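Local coordinates for lipoprotein (Colwellia psychrerythraea, PDB 3O0Y) that is of unknown function but, as a putative lipoprotein of the DUF885 family in the peptidase MA clan, may be related to metallopeptidases, at residues Ala596-Ser599 and Arg600-His604; Gln106-Met109 and Ala110-Arg114. One frame throughout, in Å; residues are numbered along the deposited sequence.

Contact 1 of 2, residues Ala596-Ser599 and Arg600-His604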
loop_
_atom_site.group_PDB
_atom_site.type_symbol
_atom_site.label_atom_id
_atom_site.label_comp_id
_atom_site.label_asym_id
_atom_site.label_seq_id
_atom_site.Cartn_x
_atom_site.Cartn_y
_atom_site.Cartn_z
ATOM N N ALA A 596 19.024 -6.495 1.851
ATOM C CA ALA A 596 20.387 -6.931 1.557
ATOM C C ALA A 596 21.098 -5.904 0.657
ATOM O O ALA A 596 22.289 -5.637 0.847
ATOM C CB ALA A 596 20.382 -8.287 0.889
ATOM N N VAL A 597 20.357 -5.268 -0.248
ATOM C CA VAL A 597 20.947 -4.292 -1.136
ATOM C C VAL A 597 21.152 -2.964 -0.382
ATOM O O VAL A 597 22.176 -2.298 -0.568
ATOM C CB VAL A 597 20.074 -4.084 -2.384
ATOM C CG1 VAL A 597 20.587 -2.921 -3.216
ATOM C CG2 VAL A 597 20.036 -5.355 -3.221
ATOM N N LEU A 598 20.175 -2.555 0.410
ATOM C CA LEU A 598 20.348 -1.367 1.260
ATOM C C LEU A 598 21.630 -1.560 2.127
ATOM O O LEU A 598 22.437 -0.644 2.223
ATOM C CB LEU A 598 19.114 -1.165 2.145
ATOM C CG LEU A 598 19.199 0.057 3.097
ATOM C CD1 LEU A 598 19.454 1.367 2.340
ATOM C CD2 LEU A 598 17.897 0.136 3.938
ATOM N N SER A 599 21.850 -2.766 2.675
ATOM C CA SER A 599 23.046 -2.957 3.565
ATOM C C SER A 599 24.326 -2.810 2.715
ATOM O O SER A 599 25.305 -2.244 3.182
ATOM C CB SER A 599 23.101 -4.302 4.307
ATOM O OG SER A 599 21.838 -4.503 4.978
ATOM N N ARG A 600 24.308 -3.401 1.525
ATOM C CA ARG A 600 25.465 -3.295 0.614
ATOM C C ARG A 600 25.783 -1.845 0.277
ATOM O O ARG A 600 26.967 -1.454 0.244
ATOM C CB ARG A 600 25.226 -4.074 -0.693
ATOM C CG ARG A 600 26.330 -3.795 -1.690
ATOM C CD ARG A 600 26.068 -4.519 -3.019
ATOM N NE ARG A 600 25.841 -5.910 -2.706
ATOM C CZ ARG A 600 24.922 -6.685 -3.261
ATOM N NH1 ARG A 600 24.095 -6.235 -4.209
ATOM N NH2 ARG A 600 24.848 -7.945 -2.865
ATOM N N ASN A 601 24.737 -1.035 0.034
ATOM C CA ASN A 601 24.958 0.396 -0.285
ATOM C C ASN A 601 25.485 1.197 0.907
ATOM O O ASN A 601 26.388 2.053 0.771
ATOM C CB ASN A 601 23.684 1.051 -0.863
ATOM C CG ASN A 601 23.380 0.538 -2.258
ATOM O OD1 ASN A 601 24.298 0.041 -2.941
ATOM N ND2 ASN A 601 22.131 0.735 -2.742
ATOM N N VAL A 602 24.953 0.892 2.090
ATOM C CA VAL A 602 25.464 1.544 3.319
ATOM C C VAL A 602 26.906 1.193 3.503
ATOM O O VAL A 602 27.745 2.029 3.775
ATOM C CB VAL A 602 24.598 1.168 4.568
ATOM C CG1 VAL A 602 25.299 1.586 5.910
ATOM C CG2 VAL A 602 23.206 1.868 4.443
ATOM N N ASN A 603 27.225 -0.083 3.322
ATOM C CA ASN A 603 28.615 -0.548 3.471
ATOM C C ASN A 603 29.586 0.058 2.445
ATOM O O ASN A 603 30.726 0.464 2.817
ATOM C CB ASN A 603 28.681 -2.055 3.412
ATOM C CG ASN A 603 28.234 -2.714 4.687
ATOM O OD1 ASN A 603 28.266 -2.131 5.770
ATOM N ND2 ASN A 603 27.876 -3.991 4.561
ATOM N N HIS A 604 29.101 0.252 1.215
ATOM C CA HIS A 604 29.902 0.895 0.178
ATOM C C HIS A 604 30.215 2.312 0.592
ATOM O O HIS A 604 31.361 2.747 0.433
ATOM C CB HIS A 604 29.206 0.859 -1.167
ATOM C CG HIS A 604 29.997 1.464 -2.295
ATOM N ND1 HIS A 604 30.979 0.768 -2.982
ATOM C CD2 HIS A 604 29.905 2.669 -2.891
ATOM C CE1 HIS A 604 31.483 1.546 -3.927
ATOM N NE2 HIS A 604 30.834 2.695 -3.910
#
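V597 and N601 meet one turn apart on helix 595-608, side by side and pointing the same way, with V597 CG1 4.0 Å from N601 ND2. The amide of N601 lies back along its own turn: CG stands beside the backbone N (chi1 -70°) and comes 3.5 Å from V597 O. That carbonyl accepts the N601 backbone N at 2.9 Å, one of four successive i to i+4 bonds that run from A596-R600 to S599-N603. L598 CD1 and V602 CG2, 4.3 Å apart, make an apolar step along the same helix and continue onto V587 and V586 of helix 580-588. S599 OG turns back to M595 O, one turn earlier, while its side chain rests on K562 and L566 of helix 555-574. The first shell is positioned by helix 100-117, where N104 donates from ND2 to N601 OD1 and accepts R600 NH1 at OD1. An alanine in place of N601 would probably leave N104 ND2 without this acceptor and open a gap beside V597 CG1. Chemically, the buried amide of N601 and the guanidinium of R600 give this C-terminal helix a polar seam with helix 100-117, next to a face packed through hydrocarbon.

Contact 2 of 2, residues Gln106-Met109 and Ala110-Arg114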
loop_
_atom_site.group_PDB
_atom_site.type_symbol
_atom_site.label_atom_id
_atom_site.label_comp_id
_atom_site.label_asym_id
_atom_site.label_seq_id
_atom_site.Cartn_x
_atom_site.Cartn_y
_atom_site.Cartn_z
ATOM N N GLN A 106 20.902 -5.930 -11.374
ATOM C CA GLN A 106 20.686 -7.341 -11.635
ATOM C C GLN A 106 20.018 -8.012 -10.481
ATOM O O GLN A 106 19.069 -8.776 -10.667
ATOM C CB GLN A 106 22.017 -8.055 -11.954
ATOM C CG GLN A 106 21.806 -9.524 -12.266
ATOM C CD GLN A 106 23.136 -10.177 -12.686
ATOM O OE1 GLN A 106 24.211 -9.698 -12.301
ATOM N NE2 GLN A 106 23.071 -11.130 -13.571
ATOM N N GLN A 107 20.551 -7.801 -9.289
ATOM C CA GLN A 107 20.000 -8.447 -8.092
ATOM C C GLN A 107 18.595 -7.972 -7.795
ATOM O O GLN A 107 17.673 -8.811 -7.565
ATOM C CB GLN A 107 20.891 -8.216 -6.899
ATOM C CG GLN A 107 20.359 -8.887 -5.635
ATOM C CD GLN A 107 21.411 -8.923 -4.490
ATOM O OE1 GLN A 107 22.584 -8.667 -4.751
ATOM N NE2 GLN A 107 20.990 -9.307 -3.253
ATOM N N VAL A 108 18.366 -6.666 -7.848
ATOM C CA VAL A 108 17.041 -6.130 -7.605
ATOM C C VAL A 108 16.057 -6.583 -8.682
ATOM O O VAL A 108 14.942 -7.004 -8.402
ATOM C CB VAL A 108 17.025 -4.618 -7.496
ATOM C CG1 VAL A 108 15.580 -4.090 -7.389
ATOM C CG2 VAL A 108 17.921 -4.235 -6.309
ATOM N N MET A 109 16.436 -6.492 -9.951
ATOM C CA MET A 109 15.484 -6.865 -10.950
ATOM C C MET A 109 15.170 -8.384 -10.985
ATOM O O MET A 109 14.049 -8.739 -11.318
ATOM C CB MET A 109 15.904 -6.381 -12.334
ATOM C CG MET A 109 15.813 -4.892 -12.481
ATOM S SD MET A 109 14.151 -4.162 -12.467
ATOM C CE MET A 109 13.428 -5.069 -13.897
ATOM N N ALA A 110 16.144 -9.239 -10.694
ATOM C CA ALA A 110 15.858 -10.712 -10.525
ATOM C C ALA A 110 14.854 -10.884 -9.372
ATOM O O ALA A 110 13.902 -11.663 -9.457
ATOM C CB ALA A 110 17.166 -11.543 -10.275
ATOM N N GLY A 111 15.054 -10.118 -8.298
ATOM C CA GLY A 111 14.141 -10.211 -7.111
ATOM C C GLY A 111 12.744 -9.726 -7.428
ATOM O O GLY A 111 11.791 -10.318 -7.000
ATOM N N LEU A 112 12.635 -8.593 -8.128
ATOM C CA LEU A 112 11.346 -8.029 -8.427
ATOM C C LEU A 112 10.554 -8.876 -9.385
ATOM O O LEU A 112 9.360 -9.082 -9.223
ATOM C CB LEU A 112 11.431 -6.600 -8.965
ATOM C CG LEU A 112 11.588 -5.446 -8.087
ATOM C CD1 LEU A 112 11.790 -4.168 -8.910
ATOM C CD2 LEU A 112 10.326 -5.390 -7.198
ATOM N N THR A 113 11.222 -9.460 -10.409
ATOM C CA THR A 113 10.514 -10.303 -11.343
ATOM C C THR A 113 10.035 -11.582 -10.624
ATOM O O THR A 113 8.942 -12.131 -10.885
ATOM C CB THR A 113 11.322 -10.576 -12.598
ATOM O OG1 THR A 113 12.655 -11.032 -12.271
ATOM C CG2 THR A 113 11.389 -9.314 -13.495
ATOM N N ARG A 114 10.840 -12.086 -9.685
ATOM C CA ARG A 114 10.382 -13.224 -8.844
ATOM C C ARG A 114 9.222 -12.813 -7.895
ATOM O O ARG A 114 8.294 -13.570 -7.695
ATOM C CB ARG A 114 11.524 -13.795 -8.015
ATOM C CG ARG A 114 11.169 -14.714 -6.851
ATOM C CD ARG A 114 10.393 -15.993 -7.195
ATOM N NE ARG A 114 10.082 -16.717 -5.959
ATOM C CZ ARG A 114 9.129 -16.370 -5.098
ATOM N NH1 ARG A 114 8.314 -15.314 -5.364
ATOM N NH2 ARG A 114 9.014 -17.056 -3.980
#
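Between Q106 and T113 the backbone keeps regular helical geometry, with A110, G111, L112 and T113 each giving their N-H to the carbonyl four residues earlier; the L112 N to V108 O bond is 2.8 Å long and its C=O...N angle is 164°. V108 and L112 project the same way from successive turns, and V108 CG1 lies 4.1 Å from L112 CD1. The same leucine methyl is approached from its other neighbour by the sulfur, M109 SD standing 4.3 Å from L112 CD1. In M109, CG stands beside the backbone N and the chain bends at chi2 (-68°), which carries SD toward L112 CD1. This is the i to i+3 and i to i+4 pattern of an amphipathic helix, and here it gives helix 100-117 an apolar face within a largely helical protein: V108 and L112 continue onto Y466, and M109 onto L460 of helix 459-462 and Y35 of helix 27-44. The hydroxyl of T113 folds back on the backbone. With chi1 at 50°, OG1 sits between the backbone N and carbonyl carbon, 2.8 Å from M109 O and 3.1 Å from A110 O. M109 O already takes the T113 N-H at 3.1 Å. A110 CB lies 3.4 Å from Q106 O and packs on I90 of helix 73-92, whose S87 hydroxyl is hydrogen-bonded to A110 O. Beyond the apolar face, the Q106 amide gives NE2 to the carbonyls of I90 and I93.

Overall arrangement
Contact 2 lies early in the chain and contact 1 near its C-terminal end, yet their centres are only about 16 Å apart and the two helices touch directly. Q107 and R600 form the polar part of that junction, with R600 NH1 2.9 Å from Q107 OE1 in a probable hydrogen bond. Beside it, V597 CG2 packs 3.9 Å from V108 CG2 and 4.0 Å from Q107 CD, so hydrocarbon and polar contacts adjoin. V108 thus also meets V597 of the other helix. Contact 1 lies about 24 Å and contact 2 about 20 Å from the chain centre, on the same side of it, joining helix 100-117 to the C-terminal helix 595-608.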